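Glyco_hydro_cc domain-containing protein (Pseudomonas viridiflava, PDB 6UAV) probably cleaves beta-1,3-glucan chains at internal linkages, as an endo-beta-1,3-glucanase of glycoside hydrolase family 128, subgroup II, built on a TIM barrel. Local coordinates at residues Ser19-Gly24 against Gly244-Leu249; Tyr29-Lys34 against Ala224-Arg229; Pro54-Ala59 against Gly64-Tyr69; Leu101-Glu106 against Ala141-Ala146. All coordinates share one frame; numbering follows the deposited sequence.

Contact 1. Residues Ser19-Gly24 against Gly244-Leu249; sequences SALSTG and GRLTEL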
loop_
_atom_site.group_PDB
_atom_site.type_symbol
_atom_site.label_atom_id
_atom_site.label_comp_id
_atom_site.label_asym_id
_atom_site.label_seq_id
_atom_site.Cartn_x
_atom_site.Cartn_y
_atom_site.Cartn_z
ATOM N N SER A 19 -14.038 8.539 12.228
ATOM C CA SER A 19 -15.217 9.391 11.940
ATOM C C SER A 19 -14.813 10.378 10.840
ATOM O O SER A 19 -15.552 10.517 9.813
ATOM C CB SER A 19 -15.701 10.132 13.162
ATOM O OG SER A 19 -16.356 9.275 14.101
ATOM N N ALA A 20 -13.640 10.999 11.002
ATOM C CA ALA A 20 -13.159 12.078 10.101
ATOM C C ALA A 20 -12.896 11.476 8.703
ATOM O O ALA A 20 -13.350 12.059 7.673
ATOM C CB ALA A 20 -11.923 12.699 10.738
ATOM N N LEU A 21 -12.218 10.329 8.664
ATOM C CA LEU A 21 -11.739 9.721 7.389
ATOM C C LEU A 21 -12.886 9.037 6.657
ATOM O O LEU A 21 -12.814 8.958 5.453
ATOM C CB LEU A 21 -10.634 8.712 7.649
ATOM C CG LEU A 21 -9.315 9.321 8.116
ATOM C CD1 LEU A 21 -8.442 8.232 8.647
ATOM C CD2 LEU A 21 -8.634 10.147 7.026
ATOM N N SER A 22 -13.895 8.542 7.341
ATOM C CA SER A 22 -14.729 7.478 6.740
ATOM C C SER A 22 -15.732 8.039 5.751
ATOM O O SER A 22 -16.271 7.244 4.994
ATOM C CB SER A 22 -15.403 6.690 7.825
ATOM O OG SER A 22 -16.312 7.519 8.477
ATOM N N THR A 23 -15.896 9.357 5.675
ATOM C CA THR A 23 -16.774 9.977 4.645
ATOM C C THR A 23 -16.245 9.716 3.235
ATOM O O THR A 23 -17.069 9.600 2.322
ATOM C CB THR A 23 -16.988 11.465 4.914
ATOM O OG1 THR A 23 -15.698 12.059 4.783
ATOM C CG2 THR A 23 -17.638 11.655 6.271
ATOM N N GLY A 24 -14.942 9.642 3.052
ATOM C CA GLY A 24 -14.337 9.399 1.718
ATOM C C GLY A 24 -13.378 8.204 1.644
ATOM O O GLY A 24 -12.936 7.903 0.537
ATOM N N GLY A 244 -9.127 13.311 15.517
ATOM C CA GLY A 244 -10.456 13.405 14.890
ATOM C C GLY A 244 -10.640 14.637 13.995
ATOM O O GLY A 244 -11.804 14.895 13.607
ATOM N N ARG A 245 -9.566 15.332 13.617
ATOM C CA ARG A 245 -9.693 16.525 12.747
ATOM C C ARG A 245 -8.888 16.379 11.452
ATOM O O ARG A 245 -7.679 16.151 11.540
ATOM C CB ARG A 245 -9.215 17.803 13.444
ATOM C CG ARG A 245 -9.660 19.036 12.668
ATOM C CD ARG A 245 -10.022 20.296 13.467
ATOM N NE ARG A 245 -11.242 20.145 14.266
ATOM C CZ ARG A 245 -11.401 20.584 15.524
ATOM N NH1 ARG A 245 -10.422 21.216 16.164
ATOM N NH2 ARG A 245 -12.539 20.355 16.157
ATOM N N LEU A 246 -9.545 16.558 10.305
ATOM C CA LEU A 246 -8.862 16.643 8.983
ATOM C C LEU A 246 -8.048 17.937 8.875
ATOM O O LEU A 246 -8.460 18.984 9.429
ATOM C CB LEU A 246 -9.878 16.574 7.851
ATOM C CG LEU A 246 -10.677 15.265 7.832
ATOM C CD1 LEU A 246 -11.894 15.384 6.954
ATOM C CD2 LEU A 246 -9.811 14.111 7.410
ATOM N N THR A 247 -6.946 17.855 8.156
ATOM C CA THR A 247 -6.289 19.031 7.571
ATOM C C THR A 247 -7.057 19.461 6.321
ATOM O O THR A 247 -7.986 18.774 5.859
ATOM C CB THR A 247 -4.847 18.727 7.177
ATOM O OG1 THR A 247 -4.878 17.683 6.194
ATOM C CG2 THR A 247 -3.988 18.325 8.357
ATOM N N GLU A 248 -6.710 20.615 5.798
ATOM C CA GLU A 248 -7.226 21.010 4.476
ATOM C C GLU A 248 -6.953 19.887 3.462
ATOM O O GLU A 248 -7.854 19.541 2.696
ATOM C CB GLU A 248 -6.617 22.339 4.075
ATOM C CG GLU A 248 -7.081 22.776 2.731
ATOM C CD GLU A 248 -6.621 24.186 2.416
ATOM O OE1 GLU A 248 -6.305 24.910 3.363
ATOM O OE2 GLU A 248 -6.443 24.462 1.226
ATOM N N LEU A 249 -5.747 19.349 3.447
ATOM C CA LEU A 249 -5.392 18.275 2.488
ATOM C C LEU A 249 -6.346 17.095 2.693
ATOM O O LEU A 249 -6.778 16.499 1.693
ATOM C CB LEU A 249 -3.937 17.827 2.643
ATOM C CG LEU A 249 -3.509 16.841 1.558
ATOM C CD1 LEU A 249 -3.267 17.564 0.245
ATOM C CD2 LEU A 249 -2.285 16.062 2.005
#
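Ala20 and Gly244 bring the two backbones together, with Ala20 CA 5.7 Å from Gly244 CA, as the loop ahead of helix 248-255 passes beside helix 15-22. In this TIM barrel the first helix follows strand 6-9 and helix 248-255 follows the eighth strand, so the contact joins the start and the finish of the helical layer round the barrel. The methyl of Ala20 points toward the loop and settles against a peptide group, its CB 3.6 Å from Gly244 O. Gly244 has a positive phi of 73°, which turns the chain here, and its N is hydrogen-bonded to Asp17 OD1, about a turn before Ala20 in helix 15-22.

Leu246 makes the apolar part of the contact. Its branch point sits over the alanine, Leu246 CG lying 4.1 Å from Ala20 CB. With CG anti to the carbonyl carbon (chi1 -61°), the isobutyl group swings back toward the helix and both methyls lie on one side of the Ala20 carbonyl oxygen: Leu246 CD1 is 3.7 Å from Ala20 O, and Leu246 CD2 is 4.1 Å from the same oxygen. The Leu246 and Leu21 side chains meet aslant. Gln251 and Leu254 also pack on Leu246, tying the loop to the helix it leads into, and Leu240 adds a further touch. Thr247 is the N-cap just ahead of that helix, its OG1 bonded to Gly250 N and to Ser238 O. The last touch between the segments is methyl against methyl: Leu21 CD2 stands 4.2 Å from Leu246 CD2.

Contact 2. Residues Tyr29-Lys34 against Ala224-Arg229; sequences YNWSPK and AWFTGR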
loop_
_atom_site.group_PDB
_atom_site.type_symbol
_atom_site.label_atom_id
_atom_site.label_comp_id
_atom_site.label_asym_id
_atom_site.label_seq_id
_atom_site.Cartn_x
_atom_site.Cartn_y
_atom_site.Cartn_z
ATOM N N TYR A 29 -4.314 0.495 6.056
ATOM C CA TYR A 29 -3.448 -0.594 6.517
ATOM C C TYR A 29 -2.359 0.072 7.318
ATOM O O TYR A 29 -2.256 1.294 7.245
ATOM C CB TYR A 29 -2.937 -1.426 5.331
ATOM C CG TYR A 29 -1.812 -0.765 4.584
ATOM C CD1 TYR A 29 -2.036 0.303 3.716
ATOM C CD2 TYR A 29 -0.525 -1.212 4.753
ATOM C CE1 TYR A 29 -0.991 0.887 3.025
ATOM C CE2 TYR A 29 0.519 -0.635 4.082
ATOM C CZ TYR A 29 0.292 0.437 3.221
ATOM O OH TYR A 29 1.330 0.995 2.540
ATOM N N ASN A 30 -1.608 -0.720 8.051
ATOM C CA ASN A 30 -0.641 -0.187 9.040
ATOM C C ASN A 30 0.666 -0.960 8.977
ATOM O O ASN A 30 1.391 -0.896 9.957
ATOM C CB ASN A 30 -1.210 -0.188 10.460
ATOM C CG ASN A 30 -1.398 -1.590 11.000
ATOM O OD1 ASN A 30 -1.150 -2.565 10.270
ATOM N ND2 ASN A 30 -1.783 -1.676 12.266
ATOM N N TRP A 31 0.994 -1.546 7.838
ATOM C CA TRP A 31 2.256 -2.289 7.625
ATOM C C TRP A 31 2.358 -3.501 8.571
ATOM O O TRP A 31 3.439 -3.999 8.740
ATOM C CB TRP A 31 3.487 -1.391 7.755
ATOM C CG TRP A 31 3.458 -0.272 6.771
ATOM C CD1 TRP A 31 3.917 -0.284 5.489
ATOM C CD2 TRP A 31 2.981 1.072 6.999
ATOM N NE1 TRP A 31 3.739 0.931 4.895
ATOM C CE2 TRP A 31 3.150 1.785 5.782
ATOM C CE3 TRP A 31 2.440 1.728 8.107
ATOM C CZ2 TRP A 31 2.796 3.148 5.669
ATOM C CZ3 TRP A 31 2.121 3.070 8.001
ATOM C CH2 TRP A 31 2.268 3.737 6.793
ATOM N N SER A 32 1.263 -3.963 9.162
ATOM C CA SER A 32 1.346 -5.013 10.208
ATOM C C SER A 32 0.183 -5.954 10.049
ATOM O O SER A 32 -0.769 -5.671 9.301
ATOM C CB SER A 32 1.375 -4.407 11.592
ATOM O OG SER A 32 0.071 -4.318 12.044
ATOM N N PRO A 33 0.235 -7.142 10.693
ATOM C CA PRO A 33 -0.842 -8.101 10.450
ATOM C C PRO A 33 -2.193 -7.811 11.113
ATOM O O PRO A 33 -3.175 -8.477 10.799
ATOM C CB PRO A 33 -0.278 -9.392 11.034
ATOM C CG PRO A 33 1.169 -9.158 11.284
ATOM C CD PRO A 33 1.344 -7.659 11.503
ATOM N N LYS A 34 -2.266 -6.854 12.044
ATOM C CA LYS A 34 -3.528 -6.515 12.757
ATOM C C LYS A 34 -3.627 -5.018 12.956
ATOM O O LYS A 34 -2.596 -4.326 13.046
ATOM C CB LYS A 34 -3.536 -7.203 14.107
ATOM C CG LYS A 34 -3.876 -8.685 14.034
ATOM C CD LYS A 34 -3.528 -9.401 15.269
ATOM C CE LYS A 34 -3.806 -10.904 15.198
ATOM N NZ LYS A 34 -2.868 -11.606 16.095
ATOM N N ALA A 224 -3.424 4.118 -1.508
ATOM C CA ALA A 224 -3.378 4.639 -0.155
ATOM C C ALA A 224 -2.399 5.789 -0.080
ATOM O O ALA A 224 -1.208 5.620 -0.375
ATOM C CB ALA A 224 -2.983 3.543 0.771
ATOM N N TRP A 225 -2.939 6.909 0.369
ATOM C CA TRP A 225 -2.140 8.134 0.555
ATOM C C TRP A 225 -1.222 7.989 1.767
ATOM O O TRP A 225 -1.680 7.550 2.871
ATOM C CB TRP A 225 -3.058 9.361 0.666
ATOM C CG TRP A 225 -2.319 10.654 0.791
ATOM C CD1 TRP A 225 -1.915 11.292 1.926
ATOM C CD2 TRP A 225 -1.827 11.432 -0.303
ATOM N NE1 TRP A 225 -1.228 12.437 1.617
ATOM C CE2 TRP A 225 -1.181 12.560 0.242
ATOM C CE3 TRP A 225 -1.944 11.308 -1.685
ATOM C CZ2 TRP A 225 -0.532 13.494 -0.566
ATOM C CZ3 TRP A 225 -1.383 12.285 -2.483
ATOM C CH2 TRP A 225 -0.668 13.344 -1.929
ATOM N N PHE A 226 -0.011 8.507 1.638
ATOM C CA PHE A 226 0.938 8.632 2.765
ATOM C C PHE A 226 0.946 10.106 3.198
ATOM O O PHE A 226 1.419 10.934 2.424
ATOM C CB PHE A 226 2.330 8.149 2.375
ATOM C CG PHE A 226 3.217 8.010 3.566
ATOM C CD1 PHE A 226 3.888 9.115 4.033
ATOM C CD2 PHE A 226 3.259 6.846 4.315
ATOM C CE1 PHE A 226 4.661 9.049 5.166
ATOM C CE2 PHE A 226 4.039 6.755 5.449
ATOM C CZ PHE A 226 4.748 7.863 5.850
ATOM N N THR A 227 0.403 10.460 4.381
ATOM C CA THR A 227 -0.102 9.583 5.440
ATOM C C THR A 227 -1.086 10.335 6.346
ATOM O O THR A 227 -1.488 11.475 6.024
ATOM C CB THR A 227 1.051 9.061 6.313
ATOM O OG1 THR A 227 0.635 8.118 7.313
ATOM C CG2 THR A 227 1.797 10.199 6.989
ATOM N N GLY A 228 -1.508 9.718 7.452
ATOM C CA GLY A 228 -2.447 10.388 8.379
ATOM C C GLY A 228 -1.803 11.634 8.986
ATOM O O GLY A 228 -2.282 12.742 8.826
ATOM N N ARG A 229 -0.713 11.451 9.687
ATOM C CA ARG A 229 0.063 12.532 10.294
ATOM C C ARG A 229 1.530 12.228 10.219
ATOM O O ARG A 229 1.913 11.058 10.434
ATOM C CB ARG A 229 -0.186 12.619 11.811
ATOM C CG ARG A 229 -1.631 12.785 12.191
ATOM C CD ARG A 229 -1.737 12.814 13.707
ATOM N NE ARG A 229 -3.105 13.181 13.930
ATOM C CZ ARG A 229 -4.117 12.340 14.017
ATOM N NH1 ARG A 229 -5.335 12.833 14.171
ATOM N NH2 ARG A 229 -3.921 11.035 13.920
#
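The side chains of Trp31 and Phe226 cross at about a right angle, their rings inclined to each other, and the six-membered end of the indole comes up to the phenyl edge. Trp31 CH2 is 3.7 Å from Phe226 CE2, and Trp31 CZ2 lies in the phenyl plane. One face of Phe226 carries its own neighbour, with Thr227 CB 3.5 Å above the plane and over the centre of the Phe226 ring; the peptide joining these two residues is cis. One face of Trp31 takes Tyr29 CE2 near its rim. Trp31 CG stands anti to the carbonyl carbon (chi1 -59°), which brings the indole toward Phe226. Deeper in, Tyr29 turns its own edge to strand 220-225, and Tyr29 CE1 lies 4.0 Å from Ala224 CB.

Hydrogen bonds fix the polar ends of Trp31 and Tyr29: Trp31 NE1 to Glu184 OE2 and Tyr29 OH to Thr183 O.

All this lies at the C-terminal ends of the barrel strands, where TIM-barrel enzymes keep their active sites. Strand 27-29 leads in on one side and strand 220-225 on the other, with Met55 of strand 51-56 packing against Tyr29 and Trp31, while Lys34 packs on Gln65 and Tyr69 of helix 63-72.

Contact 3. Residues Pro54-Ala59 against Gly64-Tyr69; sequences PMVWNA and GQLKLY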
loop_
_atom_site.group_PDB
_atom_site.type_symbol
_atom_site.label_atom_id
_atom_site.label_comp_id
_atom_site.label_asym_id
_atom_site.label_seq_id
_atom_site.Cartn_x
_atom_site.Cartn_y
_atom_site.Cartn_z
ATOM N N PRO A 54 -4.571 -6.493 6.291
ATOM C CA PRO A 54 -3.358 -6.872 7.000
ATOM C C PRO A 54 -2.151 -6.928 6.056
ATOM O O PRO A 54 -2.313 -7.175 4.871
ATOM C CB PRO A 54 -3.564 -8.287 7.482
ATOM C CG PRO A 54 -4.831 -8.740 6.870
ATOM C CD PRO A 54 -5.537 -7.589 6.169
ATOM N N MET A 55 -0.945 -6.883 6.642
ATOM C CA MET A 55 0.283 -6.944 5.854
ATOM C C MET A 55 1.347 -7.786 6.558
ATOM O O MET A 55 1.509 -7.706 7.764
ATOM C CB MET A 55 0.868 -5.556 5.635
ATOM C CG MET A 55 2.177 -5.600 4.840
ATOM S SD MET A 55 2.634 -3.979 4.194
ATOM C CE MET A 55 3.555 -4.505 2.758
ATOM N N VAL A 56 1.987 -8.625 5.751
ATOM C CA VAL A 56 3.219 -9.354 6.122
ATOM C C VAL A 56 4.356 -8.496 5.651
ATOM O O VAL A 56 4.550 -8.365 4.408
ATOM C CB VAL A 56 3.237 -10.746 5.460
ATOM C CG1 VAL A 56 4.552 -11.434 5.742
ATOM C CG2 VAL A 56 2.090 -11.573 5.961
ATOM N N TRP A 57 5.091 -7.934 6.574
ATOM C CA TRP A 57 6.102 -6.912 6.233
ATOM C C TRP A 57 7.327 -7.569 5.606
ATOM O O TRP A 57 7.820 -7.052 4.561
ATOM C CB TRP A 57 6.434 -6.075 7.471
ATOM C CG TRP A 57 7.062 -4.742 7.154
ATOM C CD1 TRP A 57 6.478 -3.553 6.831
ATOM C CD2 TRP A 57 8.448 -4.471 7.330
ATOM N NE1 TRP A 57 7.419 -2.570 6.713
ATOM C CE2 TRP A 57 8.642 -3.109 7.051
ATOM C CE3 TRP A 57 9.537 -5.276 7.707
ATOM C CZ2 TRP A 57 9.903 -2.540 7.043
ATOM C CZ3 TRP A 57 10.778 -4.684 7.757
ATOM C CH2 TRP A 57 10.955 -3.323 7.467
ATOM N N ASN A 58 7.838 -8.641 6.210
ATOM C CA ASN A 58 9.039 -9.344 5.709
ATOM C C ASN A 58 8.892 -10.816 6.106
ATOM O O ASN A 58 7.735 -11.245 6.357
ATOM C CB ASN A 58 10.334 -8.652 6.156
ATOM C CG ASN A 58 10.581 -8.777 7.636
ATOM O OD1 ASN A 58 9.751 -9.347 8.323
ATOM N ND2 ASN A 58 11.666 -8.208 8.140
ATOM N N ALA A 59 9.971 -11.603 6.100
ATOM C CA ALA A 59 9.868 -13.057 6.393
ATOM C C ALA A 59 9.685 -13.308 7.900
ATOM O O ALA A 59 9.547 -14.477 8.296
ATOM C CB ALA A 59 11.060 -13.788 5.862
ATOM N N GLY A 64 0.902 -19.030 11.929
ATOM C CA GLY A 64 -0.254 -19.547 12.683
ATOM C C GLY A 64 -1.157 -18.426 13.155
ATOM O O GLY A 64 -2.389 -18.454 12.918
ATOM N N GLN A 65 -0.593 -17.393 13.768
ATOM C CA GLN A 65 -1.344 -16.242 14.313
ATOM C C GLN A 65 -2.057 -15.486 13.188
ATOM O O GLN A 65 -3.264 -15.092 13.353
ATOM C CB GLN A 65 -0.319 -15.370 15.041
ATOM C CG GLN A 65 -0.793 -13.988 15.421
ATOM C CD GLN A 65 0.153 -13.267 16.370
ATOM O OE1 GLN A 65 -0.288 -12.637 17.336
ATOM N NE2 GLN A 65 1.460 -13.341 16.108
ATOM N N LEU A 66 -1.359 -15.322 12.045
ATOM C CA LEU A 66 -2.018 -14.669 10.902
ATOM C C LEU A 66 -3.153 -15.515 10.358
ATOM O O LEU A 66 -4.221 -14.951 10.086
ATOM C CB LEU A 66 -1.015 -14.331 9.812
ATOM C CG LEU A 66 -1.593 -13.733 8.553
ATOM C CD1 LEU A 66 -2.397 -12.500 8.833
ATOM C CD2 LEU A 66 -0.504 -13.520 7.534
ATOM N N LYS A 67 -2.932 -16.818 10.205
ATOM C CA LYS A 67 -3.995 -17.691 9.666
ATOM C C LYS A 67 -5.217 -17.637 10.564
ATOM O O LYS A 67 -6.350 -17.554 10.065
ATOM C CB LYS A 67 -3.492 -19.133 9.557
ATOM C CG LYS A 67 -2.556 -19.349 8.390
ATOM C CD LYS A 67 -1.834 -20.674 8.545
ATOM C CE LYS A 67 -0.753 -20.828 7.501
ATOM N NZ LYS A 67 -0.185 -22.195 7.521
ATOM N N LEU A 68 -4.986 -17.712 11.859
ATOM C CA LEU A 68 -6.062 -17.740 12.870
ATOM C C LEU A 68 -6.882 -16.446 12.689
ATOM O O LEU A 68 -8.138 -16.489 12.665
ATOM C CB LEU A 68 -5.368 -17.856 14.238
ATOM C CG LEU A 68 -6.241 -18.124 15.452
ATOM C CD1 LEU A 68 -6.945 -19.467 15.355
ATOM C CD2 LEU A 68 -5.373 -18.085 16.721
ATOM N N TYR A 69 -6.205 -15.298 12.588
ATOM C CA TYR A 69 -6.878 -13.990 12.403
ATOM C C TYR A 69 -7.657 -13.961 11.082
ATOM O O TYR A 69 -8.872 -13.634 11.064
ATOM C CB TYR A 69 -5.866 -12.851 12.499
ATOM C CG TYR A 69 -6.411 -11.478 12.190
ATOM C CD1 TYR A 69 -7.251 -10.815 13.066
ATOM C CD2 TYR A 69 -6.062 -10.817 11.032
ATOM C CE1 TYR A 69 -7.781 -9.566 12.780
ATOM C CE2 TYR A 69 -6.559 -9.560 10.740
ATOM C CZ TYR A 69 -7.414 -8.918 11.612
ATOM O OH TYR A 69 -7.911 -7.677 11.373
#
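Strand 51-56, helix 63-72 and strand 78-81 form one beta-alpha-beta unit of the barrel, and here the end of its first strand packs on helix 63-72 through Val56 with Leu66 and Pro54 with Tyr69. The closer pair is Val56 CG2 with Leu66 CD2, 3.6 Å apart, the two side chains meeting aslant through one methyl each. Leu66 reaches across because its CG stands anti to the backbone N (chi1 176°), which sends the branch away from the helix and toward the strand. Tyr69, one turn further on, takes the same first torsion (174°) and lays its ring edge against the proline: Pro54 CG lies 4.3 Å from Tyr69 CE2, near the plane of the ring.

Along the strand, Pro54 points at the helix, Val56 leaves at a slant and reaches it through CG2, and Met55 between them points away. On the helix, Leu66 and Tyr69 are three residues apart and line a single side. The backbones stay well separated, with Pro54 CA 8.8 Å from Leu66 CA, so the two segments meet through side chains.

Leu79 of the next strand touches both Pro54 and Leu66, and Pro54 and Val56 are joined to Leu80 by backbone hydrogen bonds, so all three elements of the unit come together here. At the outer end, Tyr69 also meets the ring of His73 and packs on Pro35. Apolar side chains of a strand gripping the helix that lies over it, next to the parallel neighbour strand, are typical of the beta-alpha-beta crossover of a TIM barrel.

Contact 4. Residues Leu101-Glu106 against Ala141-Ala146; sequences LWPRLE and AAYASA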
loop_
_atom_site.group_PDB
_atom_site.type_symbol
_atom_site.label_atom_id
_atom_site.label_comp_id
_atom_site.label_asym_id
_atom_site.label_seq_id
_atom_site.Cartn_x
_atom_site.Cartn_y
_atom_site.Cartn_z
ATOM N N LEU A 101 10.361 -17.332 0.996
ATOM C CA LEU A 101 9.140 -17.025 1.793
ATOM C C LEU A 101 7.889 -17.431 1.014
ATOM O O LEU A 101 6.875 -17.748 1.620
ATOM C CB LEU A 101 9.133 -15.538 2.161
ATOM C CG LEU A 101 7.919 -15.039 2.940
ATOM C CD1 LEU A 101 7.818 -15.727 4.282
ATOM C CD2 LEU A 101 7.952 -13.540 3.114
ATOM N N TRP A 102 7.909 -17.288 -0.294
ATOM C CA TRP A 102 6.645 -17.175 -1.063
ATOM C C TRP A 102 5.725 -18.353 -0.833
ATOM O O TRP A 102 4.505 -18.159 -0.709
ATOM C CB TRP A 102 6.933 -16.924 -2.563
ATOM C CG TRP A 102 5.823 -16.146 -3.203
ATOM C CD1 TRP A 102 4.794 -16.585 -4.008
ATOM C CD2 TRP A 102 5.580 -14.757 -2.982
ATOM N NE1 TRP A 102 3.977 -15.534 -4.316
ATOM C CE2 TRP A 102 4.409 -14.415 -3.695
ATOM C CE3 TRP A 102 6.223 -13.762 -2.246
ATOM C CZ2 TRP A 102 3.894 -13.117 -3.726
ATOM C CZ3 TRP A 102 5.732 -12.467 -2.323
ATOM C CH2 TRP A 102 4.597 -12.160 -3.054
ATOM N N PRO A 103 6.209 -19.618 -0.813
ATOM C CA PRO A 103 5.295 -20.766 -0.628
ATOM C C PRO A 103 4.473 -20.662 0.675
ATOM O O PRO A 103 3.332 -21.142 0.700
ATOM C CB PRO A 103 6.219 -21.993 -0.660
ATOM C CG PRO A 103 7.414 -21.505 -1.542
ATOM C CD PRO A 103 7.596 -20.072 -1.077
ATOM N N ARG A 104 5.061 -20.134 1.737
ATOM C CA ARG A 104 4.338 -19.847 3.025
ATOM C C ARG A 104 3.153 -18.894 2.784
ATOM O O ARG A 104 2.066 -19.120 3.356
ATOM C CB ARG A 104 5.335 -19.316 4.063
ATOM C CG ARG A 104 6.244 -20.411 4.610
ATOM C CD ARG A 104 7.360 -19.817 5.444
ATOM N NE ARG A 104 6.960 -19.075 6.626
ATOM C CZ ARG A 104 7.807 -18.336 7.329
ATOM N NH1 ARG A 104 9.085 -18.341 6.963
ATOM N NH2 ARG A 104 7.413 -17.684 8.420
ATOM N N LEU A 105 3.336 -17.861 1.956
ATOM C CA LEU A 105 2.268 -16.907 1.576
ATOM C C LEU A 105 1.249 -17.607 0.704
ATOM O O LEU A 105 0.040 -17.375 0.889
ATOM C CB LEU A 105 2.880 -15.678 0.906
ATOM C CG LEU A 105 3.976 -15.003 1.730
ATOM C CD1 LEU A 105 4.487 -13.850 0.958
ATOM C CD2 LEU A 105 3.479 -14.535 3.111
ATOM N N GLU A 106 1.696 -18.403 -0.274
ATOM C CA GLU A 106 0.759 -19.162 -1.118
ATOM C C GLU A 106 -0.059 -20.105 -0.242
ATOM O O GLU A 106 -1.261 -20.390 -0.574
ATOM C CB GLU A 106 1.564 -19.915 -2.192
ATOM C CG GLU A 106 2.176 -19.001 -3.197
ATOM C CD GLU A 106 3.093 -19.664 -4.198
ATOM O OE1 GLU A 106 3.698 -20.669 -3.826
ATOM O OE2 GLU A 106 3.206 -19.137 -5.358
ATOM N N ALA A 141 12.390 -15.492 -11.493
ATOM C CA ALA A 141 13.332 -16.537 -11.945
ATOM C C ALA A 141 13.692 -17.459 -10.762
ATOM O O ALA A 141 13.856 -18.655 -10.995
ATOM C CB ALA A 141 14.534 -15.861 -12.548
ATOM N N ALA A 142 13.822 -16.897 -9.548
ATOM C CA ALA A 142 14.194 -17.672 -8.345
ATOM C C ALA A 142 13.031 -18.597 -8.003
ATOM O O ALA A 142 13.221 -19.798 -7.748
ATOM C CB ALA A 142 14.516 -16.775 -7.202
ATOM N N TYR A 143 11.828 -18.052 -7.954
ATOM C CA TYR A 143 10.639 -18.865 -7.617
ATOM C C TYR A 143 10.486 -19.966 -8.671
ATOM O O TYR A 143 10.328 -21.163 -8.336
ATOM C CB TYR A 143 9.388 -18.004 -7.496
ATOM C CG TYR A 143 8.248 -18.865 -7.025
ATOM C CD1 TYR A 143 7.551 -19.643 -7.908
ATOM C CD2 TYR A 143 7.898 -18.963 -5.681
ATOM C CE1 TYR A 143 6.508 -20.458 -7.503
ATOM C CE2 TYR A 143 6.886 -19.798 -5.246
ATOM C CZ TYR A 143 6.158 -20.530 -6.162
ATOM O OH TYR A 143 5.182 -21.415 -5.799
ATOM N N ALA A 144 10.523 -19.638 -9.983
ATOM C CA ALA A 144 10.286 -20.620 -11.050
ATOM C C ALA A 144 11.346 -21.725 -10.966
ATOM O O ALA A 144 11.013 -22.871 -11.146
ATOM C CB ALA A 144 10.275 -19.965 -12.406
ATOM N N SER A 145 12.600 -21.391 -10.674
ATOM C CA SER A 145 13.681 -22.372 -10.475
ATOM C C SER A 145 13.303 -23.419 -9.405
ATOM O O SER A 145 13.557 -24.650 -9.603
ATOM C CB SER A 145 14.959 -21.656 -10.110
ATOM O OG SER A 145 15.991 -22.613 -9.931
ATOM N N ALA A 146 12.772 -22.940 -8.285
ATOM C CA ALA A 146 12.437 -23.815 -7.137
ATOM C C ALA A 146 11.134 -24.599 -7.350
ATOM O O ALA A 146 10.870 -25.495 -6.485
ATOM C CB ALA A 146 12.410 -22.978 -5.882
#
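Tyr143 reaches over from helix 132-146 to meet Glu106, Trp102 and Pro103 of helix 95-112. Its hydroxyl donates to the carboxylate, Tyr143 OH to Glu106 OE1 being 2.6 Å, and the acceptor uses its syn lone pair, on the side of the other oxygen. The carboxylate stands nearly perpendicular to the phenol ring, and Glu106 OE2 lies at the Trp102 ring edge, in its plane. Beside this bond the phenol lies against Trp102, with Tyr143 CD2 3.8 Å from Trp102 CB. The indole turns an edge to the tyrosine face in an offset edge-to-face pair, the planes at 84°. Pro103 CG adds a looser touch, 4.1 Å from Tyr143 CE2.

Tyr143 holds CG anti to its backbone N (chi1 -175°), which carries the ring out from its helix and across the gap. That gap is wide: the short helical segments cross at -77° with their axes 11.5 Å apart. Around this shell, His147 stacks on Tyr143, Phe139 meets Trp102 edge-to-face, and Leu105 CD1 covers part of one indole face. Gln153 holds two of these residues through its backbone, its O taking Trp102 NE1 and its N donating to Glu106 OE2.

With a phenol donating to one oxygen and a backbone N-H to the other, Glu106 is probably held as the carboxylate. Arg150 NH2, bonded to the same hydroxyl, would probably make the phenol a stronger donor to Glu106.

How the contacts relate
Along the chain, contact 1 spans almost everything: its segments enclose those of contact 2, which in turn enclose contacts 3 and 4, set one after the other. All four belong to one eight-stranded barrel. Contact 1, on the outer helices, lies about 15 Å between centres from contact 2 at the strand ends, and Leu249 packs there on Trp225. Contact 2 is about 16 Å, centre to centre, from contact 3 on the same sheet, where Ser32 O probably bonds to Met55 N. Contact 3 leads to contact 4, its centre about 17 Å away, through Ala59 on Leu101. Contacts 1 and 4, with centres about 40 Å apart, lie on opposite sides of the chain's centre, so the series joins helices and strands round one barrel.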